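Local coordinates for ankyrin-repeat protein B (Legionella pneumophila, PDB 5K34) that is an F-box effector that hijacks the host ubiquitin-proteasome system, its ankyrin domain, studied here, probably serving to bind a partner protein, at residues I6-W11 and S41-R46; N13-A18 and R46-A51; I34-T39 and Y68-N73; S84-Q89 and A105-M110. All blocks are in the same frame, centred on the assembly; numbering follows the deposited sequence. Where two conformers were deposited one is given.

Contact 1 of 4, residues I6-W11 and S41-R46; sequences IKRELW and SYHLNR
Trp11, on a helical turn, and His43, in a loop where a type I turn (Ser41 to Leu44) runs into a type I' turn (His43 to Arg46), mark the closest backbone approach, with their CA atoms 8.5 Å apart. That gap is bridged by flat side chains: two stacks joined by an edge-on step. The five-membered ring of Trp11 stacks on the His43 imidazole, tilted by 29°, so the overlap is tightest at one rim, where Trp11 CD1 comes within 3.1 Å of His43 ND1. The opposite imidazole face is met by the edge of Tyr42, with CD2 above it. Tyr42 in turn carries the Arg8 guanidinium in a nearly parallel cation-pi stack: Arg8 CZ sits 3.6 Å from the centroid of the Tyr42 ring and the planes differ by 6°. Arg8 gets there through a chain stretched from CG to NE, which also lays Arg8 CD 3.5 Å from Tyr42 CE2. At the indole edge, in its plane, Arg46 O lies 3.4 Å from Trp11 CZ2. This mostly surface-lying contact holds the loop between helices 23-30 and 48-54 against helix 5-19; the buried Trp11 ring continues inward to Ile34 and Pro48.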
loop_
_atom_site.group_PDB
_atom_site.type_symbol
_atom_site.label_atom_id
_atom_site.label_comp_id
_atom_site.label_asym_id
_atom_site.label_seq_id
_atom_site.Cartn_x
_atom_site.Cartn_y
_atom_site.Cartn_z
ATOM N N ILE A 6 8.086 -20.016 -4.262
ATOM C CA ILE A 6 7.270 -19.880 -3.069
ATOM C C ILE A 6 7.113 -18.400 -2.669
ATOM O O ILE A 6 5.979 -17.989 -2.394
ATOM C CB ILE A 6 7.782 -20.714 -1.860
ATOM C CG1 ILE A 6 8.058 -22.159 -2.276
ATOM C CG2 ILE A 6 6.716 -20.743 -0.770
ATOM C CD1 ILE A 6 8.888 -22.917 -1.254
ATOM N N LYS A 7 8.210 -17.640 -2.635
ATOM C CA LYS A 7 8.169 -16.225 -2.271
ATOM C C LYS A 7 7.346 -15.456 -3.308
ATOM O O LYS A 7 6.582 -14.560 -2.940
ATOM C CB LYS A 7 9.582 -15.591 -2.085
ATOM C CG LYS A 7 10.407 -16.061 -0.852
ATOM C CD LYS A 7 9.605 -16.154 0.450
ATOM C CE LYS A 7 10.430 -16.747 1.586
ATOM N NZ LYS A 7 9.656 -16.605 2.857
ATOM N N ARG A 8 7.473 -15.772 -4.588
ATOM C CA ARG A 8 6.678 -15.066 -5.595
ATOM C C ARG A 8 5.208 -15.397 -5.466
ATOM O O ARG A 8 4.365 -14.476 -5.635
ATOM C CB ARG A 8 7.198 -15.439 -7.008
ATOM C CG ARG A 8 8.461 -14.722 -7.340
ATOM C CD ARG A 8 8.988 -15.185 -8.693
ATOM N NE ARG A 8 10.122 -14.340 -9.056
ATOM C CZ ARG A 8 10.808 -14.465 -10.186
ATOM N NH1 ARG A 8 10.488 -15.416 -11.056
ATOM N NH2 ARG A 8 11.808 -13.630 -10.415
ATOM N N GLU A 9 4.824 -16.635 -5.179
ATOM C CA GLU A 9 3.428 -16.985 -4.976
ATOM C C GLU A 9 2.871 -16.266 -3.761
ATOM O O GLU A 9 1.780 -15.703 -3.811
ATOM C CB GLU A 9 3.266 -18.508 -4.829
ATOM C CG GLU A 9 1.881 -19.002 -4.418
ATOM C CD GLU A 9 1.786 -20.517 -4.163
ATOM O OE1 GLU A 9 2.831 -21.174 -3.897
ATOM O OE2 GLU A 9 0.645 -21.038 -4.243
ATOM N N LEU A 10 3.638 -16.245 -2.653
ATOM C CA LEU A 10 3.221 -15.496 -1.477
ATOM C C LEU A 10 3.084 -14.010 -1.777
ATOM O O LEU A 10 2.115 -13.406 -1.295
ATOM C CB LEU A 10 4.206 -15.692 -0.322
ATOM C CG LEU A 10 4.226 -17.072 0.381
ATOM C CD1 LEU A 10 5.439 -17.148 1.302
ATOM C CD2 LEU A 10 2.942 -17.268 1.144
ATOM N N TRP A 11 4.021 -13.442 -2.515
ATOM C CA TRP A 11 3.930 -12.004 -2.826
ATOM C C TRP A 11 2.641 -11.701 -3.610
ATOM O O TRP A 11 1.954 -10.717 -3.317
ATOM C CB TRP A 11 5.148 -11.536 -3.624
ATOM C CG TRP A 11 5.106 -10.063 -3.919
ATOM C CD1 TRP A 11 4.519 -9.447 -4.992
ATOM C CD2 TRP A 11 5.640 -9.035 -3.099
ATOM N NE1 TRP A 11 4.669 -8.084 -4.880
ATOM C CE2 TRP A 11 5.373 -7.798 -3.742
ATOM C CE3 TRP A 11 6.343 -9.027 -1.883
ATOM C CZ2 TRP A 11 5.784 -6.580 -3.207
ATOM C CZ3 TRP A 11 6.733 -7.793 -1.346
ATOM C CH2 TRP A 11 6.474 -6.603 -2.015
ATOM N N SER A 41 11.865 -5.230 -10.078
ATOM C CA SER A 41 11.403 -5.197 -11.449
ATOM C C SER A 41 10.253 -6.211 -11.716
ATOM O O SER A 41 9.255 -5.929 -12.332
ATOM C CB SER A 41 12.634 -5.440 -12.368
ATOM O OG SER A 41 12.219 -5.566 -13.663
ATOM N N TYR A 42 10.484 -7.410 -11.232
ATOM C CA TYR A 42 9.585 -8.531 -11.484
ATOM C C TYR A 42 8.179 -8.216 -10.923
ATOM O O TYR A 42 7.168 -8.538 -11.510
ATOM C CB TYR A 42 10.127 -9.838 -10.862
ATOM C CG TYR A 42 9.241 -11.030 -11.152
ATOM C CD1 TYR A 42 9.267 -11.669 -12.403
ATOM C CD2 TYR A 42 8.324 -11.462 -10.219
ATOM C CE1 TYR A 42 8.423 -12.743 -12.671
ATOM C CE2 TYR A 42 7.470 -12.532 -10.462
ATOM C CZ TYR A 42 7.539 -13.152 -11.704
ATOM O OH TYR A 42 6.663 -14.215 -11.964
ATOM N N HIS A 43 8.185 -7.565 -9.750
ATOM C CA HIS A 43 6.944 -7.132 -9.071
ATOM C C HIS A 43 6.517 -5.720 -9.479
ATOM O O HIS A 43 5.699 -5.099 -8.774
ATOM C CB HIS A 43 7.135 -7.278 -7.578
ATOM C CG HIS A 43 7.313 -8.693 -7.147
ATOM N ND1 HIS A 43 6.410 -9.692 -7.478
ATOM C CD2 HIS A 43 8.300 -9.296 -6.428
ATOM C CE1 HIS A 43 6.823 -10.841 -6.967
ATOM N NE2 HIS A 43 7.955 -10.626 -6.319
ATOM N N LEU A 44 7.028 -5.231 -10.622
ATOM C CA LEU A 44 6.652 -3.952 -11.193
ATOM C C LEU A 44 6.969 -2.768 -10.250
ATOM O O LEU A 44 6.356 -1.701 -10.386
ATOM C CB LEU A 44 5.180 -3.901 -11.649
ATOM C CG LEU A 44 4.709 -5.052 -12.548
ATOM C CD1 LEU A 44 3.237 -4.868 -12.933
ATOM C CD2 LEU A 44 5.634 -5.447 -13.713
ATOM N N ASN A 45 7.881 -3.006 -9.290
ATOM C CA ASN A 45 8.197 -2.007 -8.266
ATOM C C ASN A 45 6.978 -1.565 -7.435
ATOM O O ASN A 45 6.984 -0.490 -6.841
ATOM C CB ASN A 45 8.955 -0.795 -8.850
ATOM C CG ASN A 45 10.411 -1.103 -9.055
ATOM O OD1 ASN A 45 10.980 -0.690 -10.140
ATOM N ND2 ASN A 45 11.024 -1.724 -8.141
ATOM N N ARG A 46 5.980 -2.444 -7.355
ATOM C CA ARG A 46 4.823 -2.172 -6.497
ATOM C C ARG A 46 5.011 -2.778 -5.119
ATOM O O ARG A 46 5.834 -3.677 -4.905
ATOM C CB ARG A 46 3.531 -2.746 -7.136
ATOM C CG ARG A 46 3.361 -2.425 -8.621
ATOM C CD ARG A 46 1.942 -2.670 -9.087
ATOM N NE ARG A 46 1.120 -1.499 -8.805
ATOM C CZ ARG A 46 -0.164 -1.542 -8.465
ATOM N NH1 ARG A 46 -0.813 -0.407 -8.218
ATOM N NH2 ARG A 46 -0.806 -2.709 -8.331
#

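Contact 2 of 4, residues N13-A18 and R46-A51; sequences NLMVAA and RTPLLA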
loop_
_atom_site.group_PDB
_atom_site.type_symbol
_atom_site.label_atom_id
_atom_site.label_comp_id
_atom_site.label_asym_id
_atom_site.label_seq_id
_atom_site.Cartn_x
_atom_site.Cartn_y
_atom_site.Cartn_z
ATOM N N ASN A 13 -0.157 -13.343 -3.620
ATOM C CA ASN A 13 -1.295 -13.481 -2.709
ATOM C C ASN A 13 -1.357 -12.309 -1.723
ATOM O O ASN A 13 -2.454 -11.880 -1.326
ATOM C CB ASN A 13 -1.180 -14.806 -1.939
ATOM C CG ASN A 13 -1.502 -15.987 -2.793
ATOM O OD1 ASN A 13 -2.079 -15.874 -3.874
ATOM N ND2 ASN A 13 -1.148 -17.171 -2.304
ATOM N N LEU A 14 -0.192 -11.789 -1.323
ATOM C CA LEU A 14 -0.099 -10.605 -0.440
ATOM C C LEU A 14 -0.689 -9.382 -1.113
ATOM O O LEU A 14 -1.415 -8.600 -0.495
ATOM C CB LEU A 14 1.353 -10.372 -0.100
ATOM C CG LEU A 14 1.732 -9.126 0.670
ATOM C CD1 LEU A 14 1.058 -9.101 2.035
ATOM C CD2 LEU A 14 3.249 -9.053 0.791
ATOM N N MET A 15 -0.369 -9.115 -2.379
ATOM C CA MET A 15 -0.950 -8.016 -3.147
ATOM C C MET A 15 -2.472 -8.139 -3.177
ATOM O O MET A 15 -3.187 -7.137 -2.964
ATOM C CB MET A 15 -0.385 -8.003 -4.556
ATOM C CG MET A 15 1.099 -7.622 -4.593
ATOM S SD MET A 15 1.474 -5.943 -4.100
ATOM C CE MET A 15 0.913 -5.058 -5.576
ATOM N N VAL A 16 -3.029 -9.333 -3.468
ATOM C CA VAL A 16 -4.480 -9.501 -3.469
ATOM C C VAL A 16 -5.103 -9.292 -2.079
ATOM O O VAL A 16 -6.152 -8.635 -1.947
ATOM C CB VAL A 16 -4.854 -10.870 -4.053
ATOM C CG1 VAL A 16 -6.345 -11.158 -3.861
ATOM C CG2 VAL A 16 -4.506 -10.899 -5.533
ATOM N N ALA A 17 -4.467 -9.855 -1.055
ATOM C CA ALA A 17 -5.000 -9.714 0.296
ATOM C C ALA A 17 -5.016 -8.246 0.675
ATOM O O ALA A 17 -5.996 -7.758 1.249
ATOM C CB ALA A 17 -4.155 -10.509 1.276
ATOM N N ALA A 18 -3.937 -7.512 0.389
ATOM C CA ALA A 18 -3.903 -6.096 0.733
ATOM C C ALA A 18 -4.942 -5.306 -0.054
ATOM O O ALA A 18 -5.676 -4.492 0.535
ATOM C CB ALA A 18 -2.526 -5.539 0.487
ATOM N N ARG A 46 5.980 -2.444 -7.355
ATOM C CA ARG A 46 4.823 -2.172 -6.497
ATOM C C ARG A 46 5.011 -2.778 -5.119
ATOM O O ARG A 46 5.834 -3.677 -4.905
ATOM C CB ARG A 46 3.531 -2.746 -7.136
ATOM C CG ARG A 46 3.361 -2.425 -8.621
ATOM C CD ARG A 46 1.942 -2.670 -9.087
ATOM N NE ARG A 46 1.120 -1.499 -8.805
ATOM C CZ ARG A 46 -0.164 -1.542 -8.465
ATOM N NH1 ARG A 46 -0.813 -0.407 -8.218
ATOM N NH2 ARG A 46 -0.806 -2.709 -8.331
ATOM N N THR A 47 4.208 -2.300 -4.153
ATOM C CA THR A 47 4.184 -2.913 -2.815
ATOM C C THR A 47 2.726 -3.141 -2.422
ATOM O O THR A 47 1.818 -2.585 -3.053
ATOM C CB THR A 47 4.785 -1.959 -1.756
ATOM O OG1 THR A 47 3.947 -0.807 -1.619
ATOM C CG2 THR A 47 6.236 -1.559 -2.108
ATOM N N PRO A 48 2.486 -3.890 -1.337
ATOM C CA PRO A 48 1.127 -4.055 -0.853
ATOM C C PRO A 48 0.549 -2.769 -0.303
ATOM O O PRO A 48 -0.674 -2.675 -0.136
ATOM C CB PRO A 48 1.239 -5.140 0.229
ATOM C CG PRO A 48 2.678 -5.152 0.615
ATOM C CD PRO A 48 3.423 -4.826 -0.689
ATOM N N LEU A 49 1.372 -1.757 0.009
ATOM C CA LEU A 49 0.813 -0.447 0.385
ATOM C C LEU A 49 0.089 0.162 -0.804
ATOM O O LEU A 49 -1.037 0.649 -0.655
ATOM C CB LEU A 49 1.922 0.465 0.902
ATOM C CG LEU A 49 1.501 1.891 1.273
ATOM C CD1 LEU A 49 0.376 1.896 2.333
ATOM C CD2 LEU A 49 2.701 2.694 1.769
ATOM N N LEU A 50 0.683 0.122 -2.016
ATOM C CA LEU A 50 -0.014 0.548 -3.223
ATOM C C LEU A 50 -1.241 -0.242 -3.491
ATOM O O LEU A 50 -2.290 0.284 -3.884
ATOM C CB LEU A 50 0.866 0.471 -4.465
ATOM C CG LEU A 50 1.871 1.532 -4.768
ATOM C CD1 LEU A 50 2.431 1.283 -6.185
ATOM C CD2 LEU A 50 1.223 2.952 -4.724
ATOM N N ALA A 51 -1.149 -1.574 -3.333
ATOM C CA ALA A 51 -2.292 -2.454 -3.550
ATOM C C ALA A 51 -3.447 -2.071 -2.634
ATOM O O ALA A 51 -4.600 -1.978 -3.082
ATOM C CB ALA A 51 -1.902 -3.902 -3.350
#
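Met15 packs onto the start of helix 48-54, where the sequence Thr47-Pro48-Leu49 matches the opening of the TPLH signature of ankyrin repeats; the CA atoms of Met15 and Pro48 are only 5.0 Å apart. Contacts of the Met15 thioether come first. Met15 is folded back at every torsion (chi1 -68°, chi2 -66°, chi3 -75°), which lays SD against the peptide joining Thr47 to Pro48, 3.5 Å from Thr47 C, and tucks CE 3.8 Å from Ala51 CB. CE also touches the aliphatic start of Arg46 at CB. The remaining apolar contacts follow: Leu14 CD2 meets the proline ring at Pro48 CG (3.9 Å), while Ala18 CB meets Pro48 CB (3.8 Å). Small residues let the backbones come close, as Met15 O rests 3.5 Å from Ala51 CB and Ala18 CB rests 3.5 Å from Pro48 O. The polar interactions stay within 46-51 or lead elsewhere. Thr47 is the N-cap, its OG1 accepting weak bonds from Leu49 N and Leu50 N. The Arg46 guanidinium is engaged in salt bridges with Asp76 and Glu54. In the helical stack, Leu14 also packs on Val26 and Leu30 of helix 23-30, and Leu49 and Leu50 reach across to Pro82 of helix 82-91, so the buried contact joins successive layers of the ankyrin fold.

Contact 3 of 4, residues I34-T39 and Y68-N73; sequences IDPTQT and YTFDPN
Pro36 and Thr37 each press a carbon onto an aromatic face of the following inter-helix loop. Pro36 CG stands over the centre of the Tyr68 ring, 3.7 Å from the centroid and 9° off the normal, and Thr37 CG2 stands over Phe70, 3.8 Å from the centroid and 4° off the normal: two CH-pi contacts. The same methyl, CG2 of Thr37, lies 3.4 Å from Thr69 O. Beside it, Pro36 O is buried near Phe70 CE1 with no hydrogen-bonding partner. In the next shell, water joins the loops: one molecule bonds Thr37 O and Asp71 N, another Thr37 OG1 and Thr69 O. Further out, an Asx turn fixes Thr37, since Asp35 OD1 accepts from Thr37 N (2.9 Å) and Thr37 OG1 (2.8 Å), both from one face of the carboxylate. With OG1 drawn to Asp35, CG2 is left to face Phe70. Asp71 does likewise with Asn73 N, so an Asx turn on an Asp-Pro pair recurs in both loops. Phe70 also packs on Leu64 and Trp65 of helix 58-67, Pro72 reaches Ile83 of helix 82-91, and Ile34 leans on Trp11 and Leu14 of helix 5-19.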
loop_
_atom_site.group_PDB
_atom_site.type_symbol
_atom_site.label_atom_id
_atom_site.label_comp_id
_atom_site.label_asym_id
_atom_site.label_seq_id
_atom_site.Cartn_x
_atom_site.Cartn_y
_atom_site.Cartn_z
ATOM N N ILE A 34 8.197 -12.284 4.651
ATOM C CA ILE A 34 8.198 -11.333 3.542
ATOM C C ILE A 34 8.310 -9.903 4.106
ATOM O O ILE A 34 7.547 -9.495 4.982
ATOM C CB ILE A 34 6.883 -11.486 2.727
ATOM C CG1 ILE A 34 6.650 -12.955 2.233
ATOM C CG2 ILE A 34 6.797 -10.363 1.682
ATOM C CD1 ILE A 34 7.687 -13.440 1.227
ATOM N N ASP A 35 9.240 -9.134 3.568
ATOM C CA ASP A 35 9.371 -7.722 3.865
ATOM C C ASP A 35 8.489 -6.947 2.868
ATOM O O ASP A 35 8.804 -6.881 1.655
ATOM C CB ASP A 35 10.838 -7.281 3.756
ATOM C CG ASP A 35 11.033 -5.821 4.041
ATOM O OD1 ASP A 35 10.064 -5.016 4.104
ATOM O OD2 ASP A 35 12.215 -5.379 4.215
ATOM N N PRO A 36 7.380 -6.355 3.352
ATOM C CA PRO A 36 6.424 -5.774 2.384
ATOM C C PRO A 36 6.937 -4.478 1.774
ATOM O O PRO A 36 6.287 -3.930 0.858
ATOM C CB PRO A 36 5.187 -5.510 3.270
ATOM C CG PRO A 36 5.786 -5.228 4.625
ATOM C CD PRO A 36 6.951 -6.186 4.753
ATOM N N THR A 37 8.039 -3.926 2.283
ATOM C CA THR A 37 8.532 -2.624 1.808
ATOM C C THR A 37 9.520 -2.776 0.644
ATOM O O THR A 37 9.868 -1.744 0.018
ATOM C CB THR A 37 9.248 -1.823 2.943
ATOM O OG1 THR A 37 10.528 -2.443 3.222
ATOM C CG2 THR A 37 8.425 -1.790 4.207
ATOM N N GLN A 38 9.992 -3.988 0.400
ATOM C CA GLN A 38 11.012 -4.181 -0.621
ATOM C C GLN A 38 10.392 -4.842 -1.841
ATOM O O GLN A 38 9.616 -5.795 -1.745
ATOM C CB GLN A 38 12.157 -5.028 -0.061
ATOM C CG GLN A 38 12.932 -4.355 1.081
ATOM C CD GLN A 38 13.332 -2.899 0.804
ATOM O OE1 GLN A 38 12.885 -1.948 1.501
ATOM N NE2 GLN A 38 14.211 -2.701 -0.184
ATOM N N THR A 39 10.765 -4.345 -3.008
ATOM C CA THR A 39 10.165 -4.788 -4.263
ATOM C C THR A 39 11.219 -4.758 -5.363
ATOM O O THR A 39 12.408 -4.476 -5.073
ATOM C CB THR A 39 8.901 -3.953 -4.594
ATOM O OG1 THR A 39 8.310 -4.467 -5.781
ATOM C CG2 THR A 39 9.240 -2.472 -4.749
ATOM N N TYR A 68 5.547 -0.692 9.303
ATOM C CA TYR A 68 6.758 -0.895 8.521
ATOM C C TYR A 68 7.235 0.423 7.982
ATOM O O TYR A 68 6.468 1.398 7.915
ATOM C CB TYR A 68 6.490 -1.838 7.319
ATOM C CG TYR A 68 6.044 -3.210 7.743
ATOM C CD1 TYR A 68 6.979 -4.207 8.098
ATOM C CD2 TYR A 68 4.689 -3.501 7.862
ATOM C CE1 TYR A 68 6.537 -5.479 8.535
ATOM C CE2 TYR A 68 4.238 -4.742 8.319
ATOM C CZ TYR A 68 5.182 -5.704 8.666
ATOM O OH TYR A 68 4.752 -6.940 9.101
ATOM N N THR A 69 8.498 0.517 7.647
ATOM C CA THR A 69 9.080 1.760 7.110
ATOM C C THR A 69 9.020 1.784 5.599
ATOM O O THR A 69 9.852 1.171 4.915
ATOM C CB THR A 69 10.536 1.976 7.592
ATOM O OG1 THR A 69 10.522 1.947 9.029
ATOM C CG2 THR A 69 11.056 3.336 7.108
ATOM N N PHE A 70 7.974 2.400 5.071
ATOM C CA PHE A 70 7.793 2.573 3.635
ATOM C C PHE A 70 8.262 3.957 3.200
ATOM O O PHE A 70 8.072 4.919 3.921
ATOM C CB PHE A 70 6.291 2.501 3.250
ATOM C CG PHE A 70 5.732 1.097 3.198
ATOM C CD1 PHE A 70 5.753 0.351 2.040
ATOM C CD2 PHE A 70 5.143 0.523 4.341
ATOM C CE1 PHE A 70 5.228 -0.930 1.984
ATOM C CE2 PHE A 70 4.633 -0.760 4.314
ATOM C CZ PHE A 70 4.661 -1.488 3.144
ATOM N N ASP A 71 8.831 4.028 1.983
ATOM C CA ASP A 71 9.106 5.298 1.347
ATOM C C ASP A 71 7.825 5.724 0.598
ATOM O O ASP A 71 7.490 5.086 -0.407
ATOM C CB ASP A 71 10.285 5.141 0.382
ATOM C CG ASP A 71 10.525 6.386 -0.425
ATOM O OD1 ASP A 71 9.790 7.405 -0.322
ATOM O OD2 ASP A 71 11.467 6.338 -1.289
ATOM N N PRO A 72 7.086 6.733 1.090
ATOM C CA PRO A 72 5.773 7.044 0.477
ATOM C C PRO A 72 5.906 7.752 -0.894
ATOM O O PRO A 72 4.883 7.966 -1.521
ATOM C CB PRO A 72 5.133 7.973 1.530
ATOM C CG PRO A 72 6.343 8.669 2.138
ATOM C CD PRO A 72 7.459 7.665 2.201
ATOM N N ASN A 73 7.129 8.113 -1.269
ATOM C CA ASN A 73 7.367 8.678 -2.611
ATOM C C ASN A 73 8.009 7.672 -3.546
ATOM O O ASN A 73 8.405 8.039 -4.655
ATOM C CB ASN A 73 8.217 9.961 -2.509
ATOM C CG ASN A 73 7.474 11.039 -1.724
ATOM O OD1 ASN A 73 7.894 11.348 -0.558
ATOM N ND2 ASN A 73 6.402 11.555 -2.235
HETATM O O HOH W 1 9.358 1.320 0.442
HETATM O O HOH W 2 12.024 -0.732 5.446
#

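Contact 4 of 4, residues S84-Q89 and A105-M110; sequences SLLKKQ and ALIRGM
Leu86 and Ile107 meet without any flat group between them, so this contact has no ring faces or edges of its own; aromatics that touch it from outside include two on helix 58-67, Tyr58, which meets both Leu86 and Leu106, and Trp65, which meets Met110. The motif is an antiparallel helix pair at the C-terminal end of the ankyrin domain. Over the short segments the axes come within 9.7 Å and their directions differ by 151°, close to antiparallel, and the nearest CA atoms, those of Leu86 and Ile107, are 6.7 Å apart. Leu86 is the central residue of the contact. Its CB lies 3.6 Å from Ile107 CG1, and its branch CD1 reaches between two residues on successive turns of the partner, 3.9 Å from Leu106 CB and 3.9 Å from Met110 SD. Met110 is extended beyond CG, which carries its sulfur across to meet that methyl. Gln89, on the same helix as Leu86, bonds instead to Tyr58 OH and Ile53 O. Leu86 touches Ile53 as well, so the pair is buried against the preceding layer of helices. At the solvent-exposed side the aliphatic part of Lys87 continues the apolar surface: the ethyl branch of Ile107 crosses its chain at about a right angle, and Ile107 CD1 rests 3.9 Å from Lys87 CG.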
loop_
_atom_site.group_PDB
_atom_site.type_symbol
_atom_site.label_atom_id
_atom_site.label_comp_id
_atom_site.label_asym_id
_atom_site.label_seq_id
_atom_site.Cartn_x
_atom_site.Cartn_y
_atom_site.Cartn_z
ATOM N N SER A 84 1.346 9.797 -4.564
ATOM C CA SER A 84 0.748 10.305 -5.802
ATOM C C SER A 84 -0.507 9.538 -6.176
ATOM O O SER A 84 -1.450 10.107 -6.714
ATOM C CB SER A 84 1.779 10.340 -6.946
ATOM O OG SER A 84 2.024 9.042 -7.489
ATOM N N LEU A 85 -0.576 8.243 -5.845
ATOM C CA LEU A 85 -1.775 7.458 -6.126
ATOM C C LEU A 85 -2.940 7.948 -5.254
ATOM O O LEU A 85 -4.069 8.090 -5.741
ATOM C CB LEU A 85 -1.482 5.972 -5.891
ATOM C CG LEU A 85 -2.588 5.017 -6.338
ATOM C CD1 LEU A 85 -2.808 5.128 -7.865
ATOM C CD2 LEU A 85 -2.240 3.602 -5.928
ATOM N N LEU A 86 -2.667 8.215 -3.981
ATOM C CA LEU A 86 -3.684 8.814 -3.082
ATOM C C LEU A 86 -4.158 10.149 -3.639
ATOM O O LEU A 86 -5.357 10.440 -3.630
ATOM C CB LEU A 86 -3.123 8.955 -1.668
ATOM C CG LEU A 86 -3.045 7.652 -0.872
ATOM C CD1 LEU A 86 -2.065 7.858 0.292
ATOM C CD2 LEU A 86 -4.424 7.231 -0.379
ATOM N N LYS A 87 -3.211 10.967 -4.090
ATOM C CA LYS A 87 -3.575 12.281 -4.644
ATOM C C LYS A 87 -4.455 12.123 -5.873
ATOM O O LYS A 87 -5.389 12.913 -6.048
ATOM C CB LYS A 87 -2.321 13.080 -4.968
ATOM C CG LYS A 87 -1.688 13.721 -3.733
ATOM C CD LYS A 87 -0.438 14.499 -4.156
ATOM C CE LYS A 87 0.194 15.228 -2.989
ATOM N NZ LYS A 87 -0.438 16.572 -2.805
ATOM N N LYS A 88 -4.166 11.145 -6.723
ATOM C CA LYS A 88 -5.061 10.890 -7.860
ATOM C C LYS A 88 -6.524 10.529 -7.472
ATOM O O LYS A 88 -7.518 10.968 -8.058
ATOM C CB LYS A 88 -4.495 9.799 -8.737
ATOM C CG LYS A 88 -3.342 10.235 -9.612
ATOM C CD LYS A 88 -2.939 9.152 -10.619
ATOM C CE LYS A 88 -4.115 8.798 -11.512
ATOM N NZ LYS A 88 -3.606 8.282 -12.831
ATOM N N GLN A 89 -6.636 9.698 -6.421
ATOM C CA GLN A 89 -7.912 9.317 -5.857
ATOM C C GLN A 89 -8.634 10.560 -5.302
ATOM O O GLN A 89 -9.828 10.735 -5.541
ATOM C CB GLN A 89 -7.732 8.279 -4.740
ATOM C CG GLN A 89 -7.275 6.924 -5.254
ATOM C CD GLN A 89 -7.296 5.886 -4.140
ATOM O OE1 GLN A 89 -7.150 6.221 -2.956
ATOM N NE2 GLN A 89 -7.459 4.630 -4.509
ATOM N N ALA A 105 -6.140 12.079 5.143
ATOM C CA ALA A 105 -5.418 11.755 6.377
ATOM C C ALA A 105 -4.155 10.923 6.075
ATOM O O ALA A 105 -3.110 11.148 6.719
ATOM C CB ALA A 105 -6.338 11.013 7.328
ATOM N N LEU A 106 -4.245 9.993 5.131
ATOM C CA LEU A 106 -3.069 9.196 4.747
ATOM C C LEU A 106 -2.027 10.071 4.025
ATOM O O LEU A 106 -0.830 9.912 4.340
ATOM C CB LEU A 106 -3.486 8.009 3.873
ATOM C CG LEU A 106 -4.066 6.827 4.580
ATOM C CD1 LEU A 106 -4.870 5.927 3.674
ATOM C CD2 LEU A 106 -2.956 6.009 5.258
ATOM N N ILE A 107 -2.441 10.943 3.137
ATOM C CA ILE A 107 -1.495 11.862 2.498
ATOM C C ILE A 107 -0.775 12.687 3.533
ATOM O O ILE A 107 0.450 12.824 3.517
ATOM C CB ILE A 107 -2.177 12.770 1.467
ATOM C CG1 ILE A 107 -2.715 11.939 0.289
ATOM C CG2 ILE A 107 -1.203 13.845 0.983
ATOM C CD1 ILE A 107 -3.704 12.677 -0.563
ATOM N N ARG A 108 -1.536 13.219 4.481
ATOM C CA ARG A 108 -0.969 14.059 5.510
ATOM C C ARG A 108 0.020 13.327 6.345
ATOM O O ARG A 108 1.148 13.801 6.623
ATOM C CB ARG A 108 -2.119 14.660 6.348
ATOM C CG ARG A 108 -1.596 15.613 7.425
ATOM C CD ARG A 108 -2.651 15.958 8.467
ATOM N NE ARG A 108 -3.027 14.743 9.214
ATOM C CZ ARG A 108 -2.246 14.021 10.048
ATOM N NH1 ARG A 108 -0.971 14.344 10.377
ATOM N NH2 ARG A 108 -2.767 12.912 10.591
ATOM N N GLY A 109 -0.334 12.124 6.784
ATOM C CA GLY A 109 0.574 11.355 7.565
ATOM C C GLY A 109 1.854 11.040 6.795
ATOM O O GLY A 109 2.968 11.174 7.330
ATOM N N MET A 110 1.741 10.627 5.542
ATOM C CA MET A 110 2.909 10.289 4.770
ATOM C C MET A 110 3.796 11.500 4.487
ATOM O O MET A 110 5.024 11.347 4.558
ATOM C CB MET A 110 2.509 9.644 3.456
ATOM C CG MET A 110 1.904 8.235 3.661
ATOM S SD MET A 110 1.383 7.509 2.090
ATOM C CE MET A 110 0.588 6.031 2.683
#

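From the N terminus, helix 5-19 opens contact 1 and then contact 2. The chain passes helix 23-30, opens contact 3 at 34-39, and closes contacts 1 and 2, which share Arg46, joining helix 5-19 to the 41-46 loop and helix 48-54. Contact 3 closes later, at 68-73, joining two successive inter-helix loops. The three cross one another without nesting, each closing a loop of roughly thirty residues, consistent with the spacing of ankyrin repeats. Contact 4 follows in series and pairs helices 82-91 and 97-112, its centre about 24 Å from that of contact 1. Leu50 of contact 2 meets Leu85 of contact 4, and Pro72 of contact 3 meets Met110 of contact 4.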